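Local coordinates for protein Sso-CP2 metallo-carboxypetidase (Sulfolobus solfataricus, PDB 4MMO) that probably cleaves peptides as a zinc-dependent carboxypeptidase of the M20 family, at residues L5-L8 and I9-L12; G229-D232 and D233-E236; I139-V142 and N143-D146; A332-N335 and G336-A340. One frame throughout, in Å; residues are numbered along the deposited sequence.

Contact 1: residues L5-L8 and I9-L12; sequences LYTL and IEFL
L8 and L12, one turn apart on helix 3-12, form the tight side of this contact. CD1 of L8 lies 3.8 Å from CG of L12, and the two branched ends pass at a slant. L8 reaches that spot because its CG stands opposite the backbone N (chi1 169°), whereas CG of L12 swings to the side of its own N. CG of L12 also rests 3.3 Å from the carbonyl O of L8, the same oxygen that takes the L12 N-H at 2.8 Å. One turn earlier the side-chain fit is slacker: CD1 of L5 comes no closer than 4.4 Å to CG1 of I9, though I9 CG1 lies 3.3 Å from L5 O. All four residues also press on I97 of strand 96-98. With an alanine at L8, L12 would probably lose its apolar neighbour one turn back, and a gap would open beside I97. The solvent side is looser. The poorly ordered Y6 places its OH 4.0 Å from OE2 of E10, too far to grip it, with ring and carboxylate planes 51° apart. E10 is instead held through OE1 by Y30 of helix 24-39. Four successive i to i+4 backbone bonds give the pattern of a regular alpha helix, here packed between strand 96-98 and helices 24-39 and 102-121.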
loop_
_atom_site.group_PDB
_atom_site.type_symbol
_atom_site.label_atom_id
_atom_site.label_comp_id
_atom_site.label_asym_id
_atom_site.label_seq_id
_atom_site.Cartn_x
_atom_site.Cartn_y
_atom_site.Cartn_z
ATOM N N LEU A 5 -21.078 38.867 -0.268
ATOM C CA LEU A 5 -20.001 38.285 0.508
ATOM C C LEU A 5 -20.556 37.526 1.708
ATOM O O LEU A 5 -20.136 36.404 1.989
ATOM C CB LEU A 5 -19.030 39.372 0.965
ATOM C CG LEU A 5 -17.836 38.891 1.789
ATOM C CD1 LEU A 5 -17.035 37.847 1.030
ATOM C CD2 LEU A 5 -16.945 40.061 2.174
ATOM N N TYR A 6 -21.511 38.135 2.403
ATOM C CA TYR A 6 -22.081 37.538 3.603
ATOM C C TYR A 6 -22.687 36.171 3.314
ATOM O O TYR A 6 -22.484 35.221 4.073
ATOM C CB TYR A 6 -23.147 38.454 4.210
ATOM C CG TYR A 6 -24.009 37.777 5.254
ATOM C CD1 TYR A 6 -23.569 37.639 6.566
ATOM C CD2 TYR A 6 -25.262 37.274 4.929
ATOM C CE1 TYR A 6 -24.353 37.020 7.522
ATOM C CE2 TYR A 6 -26.052 36.651 5.878
ATOM C CZ TYR A 6 -25.592 36.528 7.173
ATOM O OH TYR A 6 -26.376 35.911 8.121
ATOM N N THR A 7 -23.427 36.070 2.214
ATOM C CA THR A 7 -24.095 34.820 1.881
ATOM C C THR A 7 -23.075 33.743 1.518
ATOM O O THR A 7 -23.258 32.570 1.847
ATOM C CB THR A 7 -25.100 35.009 0.738
ATOM O OG1 THR A 7 -26.043 36.020 1.109
ATOM C CG2 THR A 7 -25.853 33.709 0.449
ATOM N N LEU A 8 -21.996 34.143 0.852
ATOM C CA LEU A 8 -20.947 33.197 0.495
ATOM C C LEU A 8 -20.313 32.618 1.759
ATOM O O LEU A 8 -20.117 31.405 1.855
ATOM C CB LEU A 8 -19.885 33.860 -0.388
ATOM C CG LEU A 8 -18.602 33.056 -0.618
ATOM C CD1 LEU A 8 -18.908 31.691 -1.221
ATOM C CD2 LEU A 8 -17.640 33.831 -1.504
ATOM N N ILE A 9 -19.998 33.488 2.717
ATOM C CA ILE A 9 -19.423 33.074 4.001
ATOM C C ILE A 9 -20.343 32.081 4.699
ATOM O O ILE A 9 -19.900 31.043 5.186
ATOM C CB ILE A 9 -19.199 34.287 4.942
ATOM C CG1 ILE A 9 -18.182 35.262 4.344
ATOM C CG2 ILE A 9 -18.740 33.834 6.335
ATOM C CD1 ILE A 9 -16.773 34.719 4.225
ATOM N N GLU A 10 -21.628 32.415 4.747
ATOM C CA GLU A 10 -22.638 31.549 5.344
ATOM C C GLU A 10 -22.640 30.174 4.670
ATOM O O GLU A 10 -22.706 29.146 5.339
ATOM C CB GLU A 10 -24.009 32.214 5.212
ATOM C CG GLU A 10 -25.166 31.446 5.810
ATOM C CD GLU A 10 -26.484 32.182 5.641
ATOM O OE1 GLU A 10 -26.762 32.654 4.515
ATOM O OE2 GLU A 10 -27.234 32.297 6.634
ATOM N N PHE A 11 -22.555 30.172 3.342
ATOM C CA PHE A 11 -22.538 28.943 2.549
ATOM C C PHE A 11 -21.299 28.119 2.887
ATOM O O PHE A 11 -21.375 26.901 3.089
ATOM C CB PHE A 11 -22.521 29.315 1.057
ATOM C CG PHE A 11 -22.805 28.166 0.110
ATOM C CD1 PHE A 11 -23.482 27.030 0.524
ATOM C CD2 PHE A 11 -22.393 28.245 -1.218
ATOM C CE1 PHE A 11 -23.743 25.993 -0.365
ATOM C CE2 PHE A 11 -22.652 27.215 -2.110
ATOM C CZ PHE A 11 -23.323 26.087 -1.681
ATOM N N LEU A 12 -20.161 28.801 2.948
ATOM C CA LEU A 12 -18.870 28.157 3.165
ATOM C C LEU A 12 -18.729 27.550 4.564
ATOM O O LEU A 12 -17.953 26.617 4.765
ATOM C CB LEU A 12 -17.744 29.166 2.937
ATOM C CG LEU A 12 -17.425 29.541 1.483
ATOM C CD1 LEU A 12 -16.429 30.689 1.435
ATOM C CD2 LEU A 12 -16.876 28.343 0.724
#

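Contact 2: residues G229-D232 and D233-E236; sequences GFYD and DVRE
Y231 and V234 face each other across a type I beta turn, with CD1 of the ring 4.3 Å from CG2 of the valine. The methyl meets the ring at a slant. CG2 gets there by lying beside the V234 backbone N while CG1 takes the position opposite it (chi1 170°), which also brings CG2 within 3.8 Å of Y231 O. F230 lies over the tyrosine ring on the same side of its plane as the valine methyl: its CD2 stands 3.7 Å above the plane, over the centre, while Y231 CD2 lies in the plane of the F230 ring at its edge. The two rings are thus turned steeply against each other. The tyrosine hydroxyl is held by the backbone N of V225, and R224 makes a cation-pi contact with the ring. The turn itself is closed by V234 N donating to Y231 O at 3.0 Å, with the donor well above the carbonyl plane, as suits such a tight reversal. OD1 of D233 receives a weak bond from a water that also donates to G229 O at 2.8 Å, and has a long, weak ion pair with K320. Farther on, R235 NH1 donates to E236 O at 3.0 Å, the acceptor lying in the guanidinium plane, and pairs with E241 as a salt bridge. Y231 and V234 thus meet by apolar contact while a backbone bond closes the bend; the charge of D233, so weakly met, probably adds little to holding the turn.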
loop_
_atom_site.group_PDB
_atom_site.type_symbol
_atom_site.label_atom_id
_atom_site.label_comp_id
_atom_site.label_asym_id
_atom_site.label_seq_id
_atom_site.Cartn_x
_atom_site.Cartn_y
_atom_site.Cartn_z
ATOM N N GLY A 229 -6.304 -3.092 -27.779
ATOM C CA GLY A 229 -7.447 -2.325 -28.248
ATOM C C GLY A 229 -7.645 -0.983 -27.557
ATOM O O GLY A 229 -8.541 -0.226 -27.921
ATOM N N PHE A 230 -6.805 -0.683 -26.570
ATOM C CA PHE A 230 -6.973 0.517 -25.751
ATOM C C PHE A 230 -6.958 1.812 -26.570
ATOM O O PHE A 230 -7.753 2.717 -26.319
ATOM C CB PHE A 230 -5.881 0.559 -24.684
ATOM C CG PHE A 230 -6.033 1.677 -23.696
ATOM C CD1 PHE A 230 -6.886 1.552 -22.614
ATOM C CD2 PHE A 230 -5.303 2.845 -23.837
ATOM C CE1 PHE A 230 -7.021 2.578 -21.703
ATOM C CE2 PHE A 230 -5.430 3.872 -22.923
ATOM C CZ PHE A 230 -6.291 3.739 -21.855
ATOM N N TYR A 231 -6.068 1.889 -27.555
ATOM C CA TYR A 231 -5.879 3.115 -28.331
ATOM C C TYR A 231 -6.708 3.164 -29.616
ATOM O O TYR A 231 -6.738 4.191 -30.289
ATOM C CB TYR A 231 -4.395 3.304 -28.675
ATOM C CG TYR A 231 -3.528 3.595 -27.468
ATOM C CD1 TYR A 231 -3.438 4.880 -26.949
ATOM C CD2 TYR A 231 -2.809 2.584 -26.843
ATOM C CE1 TYR A 231 -2.653 5.153 -25.844
ATOM C CE2 TYR A 231 -2.020 2.846 -25.736
ATOM C CZ TYR A 231 -1.946 4.130 -25.239
ATOM O OH TYR A 231 -1.166 4.392 -24.137
ATOM N N ASP A 232 -7.383 2.067 -29.954
ATOM C CA ASP A 232 -8.114 1.981 -31.222
ATOM C C ASP A 232 -9.183 3.067 -31.368
ATOM O O ASP A 232 -9.390 3.594 -32.457
ATOM C CB ASP A 232 -8.763 0.602 -31.383
ATOM C CG ASP A 232 -7.746 -0.506 -31.620
ATOM O OD1 ASP A 232 -6.580 -0.194 -31.937
ATOM O OD2 ASP A 232 -8.120 -1.692 -31.498
ATOM N N ASP A 233 -9.854 3.395 -30.269
ATOM C CA ASP A 233 -10.933 4.380 -30.294
ATOM C C ASP A 233 -10.418 5.806 -30.098
ATOM O O ASP A 233 -11.194 6.759 -30.146
ATOM C CB ASP A 233 -11.963 4.059 -29.204
ATOM C CG ASP A 233 -12.911 2.939 -29.599
ATOM O OD1 ASP A 233 -12.511 2.058 -30.390
ATOM O OD2 ASP A 233 -14.062 2.939 -29.115
ATOM N N VAL A 234 -9.117 5.950 -29.854
ATOM C CA VAL A 234 -8.524 7.268 -29.639
ATOM C C VAL A 234 -8.346 7.964 -30.986
ATOM O O VAL A 234 -7.604 7.484 -31.844
ATOM C CB VAL A 234 -7.163 7.161 -28.913
ATOM C CG1 VAL A 234 -6.434 8.510 -28.900
ATOM C CG2 VAL A 234 -7.358 6.650 -27.496
ATOM N N ARG A 235 -9.032 9.089 -31.172
ATOM C CA ARG A 235 -8.993 9.800 -32.447
ATOM C C ARG A 235 -7.931 10.896 -32.474
ATOM O O ARG A 235 -7.556 11.447 -31.439
ATOM C CB ARG A 235 -10.365 10.398 -32.775
ATOM C CG ARG A 235 -10.833 11.529 -31.856
ATOM C CD ARG A 235 -11.723 12.501 -32.632
ATOM N NE ARG A 235 -12.329 13.523 -31.781
ATOM C CZ ARG A 235 -11.741 14.664 -31.429
ATOM N NH1 ARG A 235 -10.511 14.951 -31.845
ATOM N NH2 ARG A 235 -12.387 15.522 -30.653
ATOM N N GLU A 236 -7.454 11.211 -33.672
ATOM C CA GLU A 236 -6.488 12.281 -33.854
ATOM C C GLU A 236 -7.111 13.614 -33.456
ATOM O O GLU A 236 -8.332 13.775 -33.498
ATOM C CB GLU A 236 -6.036 12.332 -35.312
ATOM C CG GLU A 236 -7.132 12.761 -36.271
ATOM C CD GLU A 236 -6.868 12.322 -37.696
ATOM O OE1 GLU A 236 -5.691 12.321 -38.114
ATOM O OE2 GLU A 236 -7.841 11.972 -38.397
HETATM O O HOH W 1 -11.185 0.157 -28.591
#

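Contact 3: residues I139-V142 and N143-D146; sequences IGSV and NLED
The carbonyl O of S141 is gripped twice, by the backbone N of L144 at 3.1 Å and by a water that donates to it at 2.7 Å. The N-H of L144 points at the oxygen almost straight, at 166°, yet approaches from well above the carbonyl plane, as the chain bends sharply just ahead of the helix. That water also donates to V142 O and accepts the N-H of E145 at 2.8 Å. A second water donates to V142 O at 2.6 Å and accepts D146 N at 3.0 Å. V142 O is therefore held by two waters, and the amides of E145 and D146 each reach it through one of them. Side chains add less. CB of S141 and CB of L144 meet at 3.9 Å, and L144 CB lies 3.6 Å from S141 O. The serine hydroxyl turns elsewhere, with OG opposite its own carbonyl carbon (chi1 -54°), and bonds to E134. S141 adopts the left-handed helical region of the backbone, which helps swing the chain into the bend. N143 donates its backbone N to E136. The side chain of S141 lies about 4 Å from that of E137, a zinc-binding residue of this protein although no zinc sits on it in this chain, so the bend lies close to the metal site. Following strand 128-134, it launches helix 144-149 over the central sheet, where S141 and L144 touch Y69 of strand 65-71, while L144 and E145 lean on L385 of helix 383-389.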
loop_
_atom_site.group_PDB
_atom_site.type_symbol
_atom_site.label_atom_id
_atom_site.label_comp_id
_atom_site.label_asym_id
_atom_site.label_seq_id
_atom_site.Cartn_x
_atom_site.Cartn_y
_atom_site.Cartn_z
ATOM N N ILE A 139 -17.243 12.618 -5.495
ATOM C CA ILE A 139 -17.228 11.158 -5.437
ATOM C C ILE A 139 -17.683 10.542 -6.760
ATOM O O ILE A 139 -18.281 9.468 -6.782
ATOM C CB ILE A 139 -18.101 10.617 -4.276
ATOM C CG1 ILE A 139 -19.557 11.062 -4.433
ATOM C CG2 ILE A 139 -17.539 11.090 -2.944
ATOM C CD1 ILE A 139 -20.516 10.361 -3.498
ATOM N N GLY A 140 -17.408 11.238 -7.859
ATOM C CA GLY A 140 -17.615 10.679 -9.183
ATOM C C GLY A 140 -19.017 10.799 -9.753
ATOM O O GLY A 140 -19.297 10.220 -10.803
ATOM N N SER A 141 -19.893 11.542 -9.079
ATOM C CA SER A 141 -21.258 11.764 -9.564
ATOM C C SER A 141 -21.966 10.441 -9.842
ATOM O O SER A 141 -22.648 10.293 -10.860
ATOM C CB SER A 141 -21.248 12.615 -10.845
ATOM O OG SER A 141 -20.542 13.832 -10.662
ATOM N N VAL A 142 -21.799 9.489 -8.928
ATOM C CA VAL A 142 -22.264 8.117 -9.122
ATOM C C VAL A 142 -23.741 8.040 -9.496
ATOM O O VAL A 142 -24.112 7.311 -10.416
ATOM C CB VAL A 142 -22.021 7.263 -7.856
ATOM C CG1 VAL A 142 -22.554 5.844 -8.040
ATOM C CG2 VAL A 142 -20.541 7.224 -7.526
ATOM N N ASN A 143 -24.577 8.795 -8.790
ATOM C CA ASN A 143 -26.021 8.720 -8.991
ATOM C C ASN A 143 -26.608 9.834 -9.857
ATOM O O ASN A 143 -27.826 9.992 -9.910
ATOM C CB ASN A 143 -26.729 8.688 -7.636
ATOM C CG ASN A 143 -26.364 7.461 -6.828
ATOM O OD1 ASN A 143 -26.652 6.335 -7.234
ATOM N ND2 ASN A 143 -25.722 7.669 -5.683
ATOM N N LEU A 144 -25.759 10.594 -10.547
ATOM C CA LEU A 144 -26.244 11.743 -11.313
ATOM C C LEU A 144 -26.882 11.337 -12.638
ATOM O O LEU A 144 -27.857 11.950 -13.075
ATOM C CB LEU A 144 -25.121 12.750 -11.578
ATOM C CG LEU A 144 -25.552 13.988 -12.372
ATOM C CD1 LEU A 144 -26.634 14.758 -11.632
ATOM C CD2 LEU A 144 -24.364 14.891 -12.670
ATOM N N GLU A 145 -26.327 10.316 -13.284
ATOM C CA GLU A 145 -26.831 9.892 -14.586
ATOM C C GLU A 145 -28.264 9.383 -14.484
ATOM O O GLU A 145 -29.108 9.739 -15.303
ATOM C CB GLU A 145 -25.936 8.815 -15.197
ATOM C CG GLU A 145 -26.399 8.356 -16.575
ATOM C CD GLU A 145 -25.451 7.367 -17.217
ATOM O OE1 GLU A 145 -24.395 7.073 -16.617
ATOM O OE2 GLU A 145 -25.764 6.883 -18.325
ATOM N N ASP A 146 -28.532 8.555 -13.476
ATOM C CA ASP A 146 -29.865 7.994 -13.281
ATOM C C ASP A 146 -30.898 9.103 -13.151
ATOM O O ASP A 146 -32.008 8.998 -13.671
ATOM C CB ASP A 146 -29.904 7.103 -12.035
ATOM C CG ASP A 146 -29.131 5.811 -12.213
ATOM O OD1 ASP A 146 -29.011 5.338 -13.362
ATOM O OD2 ASP A 146 -28.647 5.263 -11.201
HETATM O O HOH W 2 -24.016 8.866 -12.689
HETATM O O HOH W 3 -26.373 7.301 -11.797
#

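Contact 4: residues A332-N335 and G336-A340; sequences AGFN and GEILA
After G333, whose positive phi closes helix 318-331 in a Schellman motif, the backbone of F334 to G336 runs out extended and leads into strand 337-348. The ring of F334 reaches forward alongside the departing chain, CG standing opposite the backbone N (chi1 179°). G336 N sits over one ring face, 3.7 Å above the plane and offset toward the rim. At the edge, near the ring plane, E337 O comes 3.3 Å from CZ, while CE2 lies 3.3 Å from G336 O. This is the return leg of a beta-alpha-beta crossover: strand 299-312, helix 318-331 and strand 337-348, with strand 178-190 between the two strands, as in the ferredoxin-like dimerisation domain of M20 peptidases. I338 approaches next, its CG1 3.4 Å from CE2 of F334 and set obliquely to the ring. With an alanine at F334, I338 would probably lose its aromatic partner, and a gap would open beside L329 and I214. A water accepts G336 N at 2.8 Å and donates to F334 O at 3.2 Å, and so links the two ends of this short run.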
loop_
_atom_site.group_PDB
_atom_site.type_symbol
_atom_site.label_atom_id
_atom_site.label_comp_id
_atom_site.label_asym_id
_atom_site.label_seq_id
_atom_site.Cartn_x
_atom_site.Cartn_y
_atom_site.Cartn_z
ATOM N N ALA A 332 -3.761 -12.653 -18.688
ATOM C CA ALA A 332 -2.667 -12.500 -17.738
ATOM C C ALA A 332 -2.821 -13.453 -16.557
ATOM O O ALA A 332 -2.011 -13.441 -15.630
ATOM C CB ALA A 332 -2.588 -11.061 -17.254
ATOM N N GLY A 333 -3.868 -14.273 -16.593
ATOM C CA GLY A 333 -4.094 -15.270 -15.562
ATOM C C GLY A 333 -4.575 -14.671 -14.257
ATOM O O GLY A 333 -4.286 -15.200 -13.180
ATOM N N PHE A 334 -5.308 -13.566 -14.347
ATOM C CA PHE A 334 -5.837 -12.912 -13.156
ATOM C C PHE A 334 -6.873 -13.812 -12.490
ATOM O O PHE A 334 -7.792 -14.306 -13.139
ATOM C CB PHE A 334 -6.445 -11.552 -13.506
ATOM C CG PHE A 334 -7.030 -10.828 -12.324
ATOM C CD1 PHE A 334 -6.209 -10.268 -11.358
ATOM C CD2 PHE A 334 -8.401 -10.703 -12.182
ATOM C CE1 PHE A 334 -6.746 -9.601 -10.271
ATOM C CE2 PHE A 334 -8.945 -10.036 -11.097
ATOM C CZ PHE A 334 -8.117 -9.485 -10.142
ATOM N N ASN A 335 -6.705 -14.028 -11.190
ATOM C CA ASN A 335 -7.560 -14.929 -10.434
ATOM C C ASN A 335 -8.070 -14.240 -9.181
ATOM O O ASN A 335 -7.615 -14.521 -8.071
ATOM C CB ASN A 335 -6.787 -16.195 -10.059
ATOM C CG ASN A 335 -7.633 -17.193 -9.293
ATOM O OD1 ASN A 335 -8.863 -17.164 -9.360
ATOM N ND2 ASN A 335 -6.978 -18.083 -8.556
ATOM N N GLY A 336 -9.012 -13.323 -9.362
ATOM C CA GLY A 336 -9.556 -12.580 -8.244
ATOM C C GLY A 336 -10.733 -11.711 -8.633
ATOM O O GLY A 336 -11.330 -11.890 -9.690
ATOM N N GLU A 337 -11.051 -10.757 -7.765
ATOM C CA GLU A 337 -12.207 -9.897 -7.945
ATOM C C GLU A 337 -11.820 -8.640 -8.709
ATOM O O GLU A 337 -10.699 -8.143 -8.579
ATOM C CB GLU A 337 -12.777 -9.507 -6.581
ATOM C CG GLU A 337 -14.289 -9.603 -6.487
ATOM C CD GLU A 337 -14.840 -8.966 -5.223
ATOM O OE1 GLU A 337 -14.040 -8.435 -4.422
ATOM O OE2 GLU A 337 -16.076 -8.994 -5.034
ATOM N N ILE A 338 -12.753 -8.137 -9.512
ATOM C CA ILE A 338 -12.601 -6.846 -10.165
ATOM C C ILE A 338 -13.810 -5.989 -9.826
ATOM O O ILE A 338 -14.949 -6.388 -10.066
ATOM C CB ILE A 338 -12.511 -6.961 -11.692
ATOM C CG1 ILE A 338 -11.591 -8.111 -12.103
ATOM C CG2 ILE A 338 -12.019 -5.641 -12.277
ATOM C CD1 ILE A 338 -11.646 -8.427 -13.580
ATOM N N LEU A 339 -13.551 -4.816 -9.263
ATOM C CA LEU A 339 -14.596 -3.873 -8.896
ATOM C C LEU A 339 -14.352 -2.565 -9.641
ATOM O O LEU A 339 -13.219 -2.094 -9.705
ATOM C CB LEU A 339 -14.567 -3.628 -7.391
ATOM C CG LEU A 339 -14.628 -4.882 -6.517
ATOM C CD1 LEU A 339 -14.136 -4.574 -5.112
ATOM C CD2 LEU A 339 -16.042 -5.436 -6.481
ATOM N N ALA A 340 -15.409 -1.983 -10.202
ATOM C CA ALA A 340 -15.290 -0.741 -10.963
ATOM C C ALA A 340 -16.330 0.291 -10.541
ATOM O O ALA A 340 -17.359 -0.054 -9.966
ATOM C CB ALA A 340 -15.416 -1.026 -12.440
HETATM O O HOH W 4 -10.513 -13.571 -11.688
#

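From the N terminus, contact 1 forms within helix 3-12, which lies against helices 24-39 and 102-121 and strand 96-98. Contact 3 follows at the bend leading from strand 128-134 toward helix 144-149, in the same half as the zinc site. The chain then moves to the part holding the antiparallel sheet, where contact 2 shapes the loop between helices 207-218 and 239-247, and contact 4 joins helix 318-331 to strand 337-348. All four are local and run in series, so none nests in or crosses another. Contacts 1 and 4 lie on opposite sides of the chain's centre, whereas the nearest atoms of contacts 3 and 4 are about 8 Å apart.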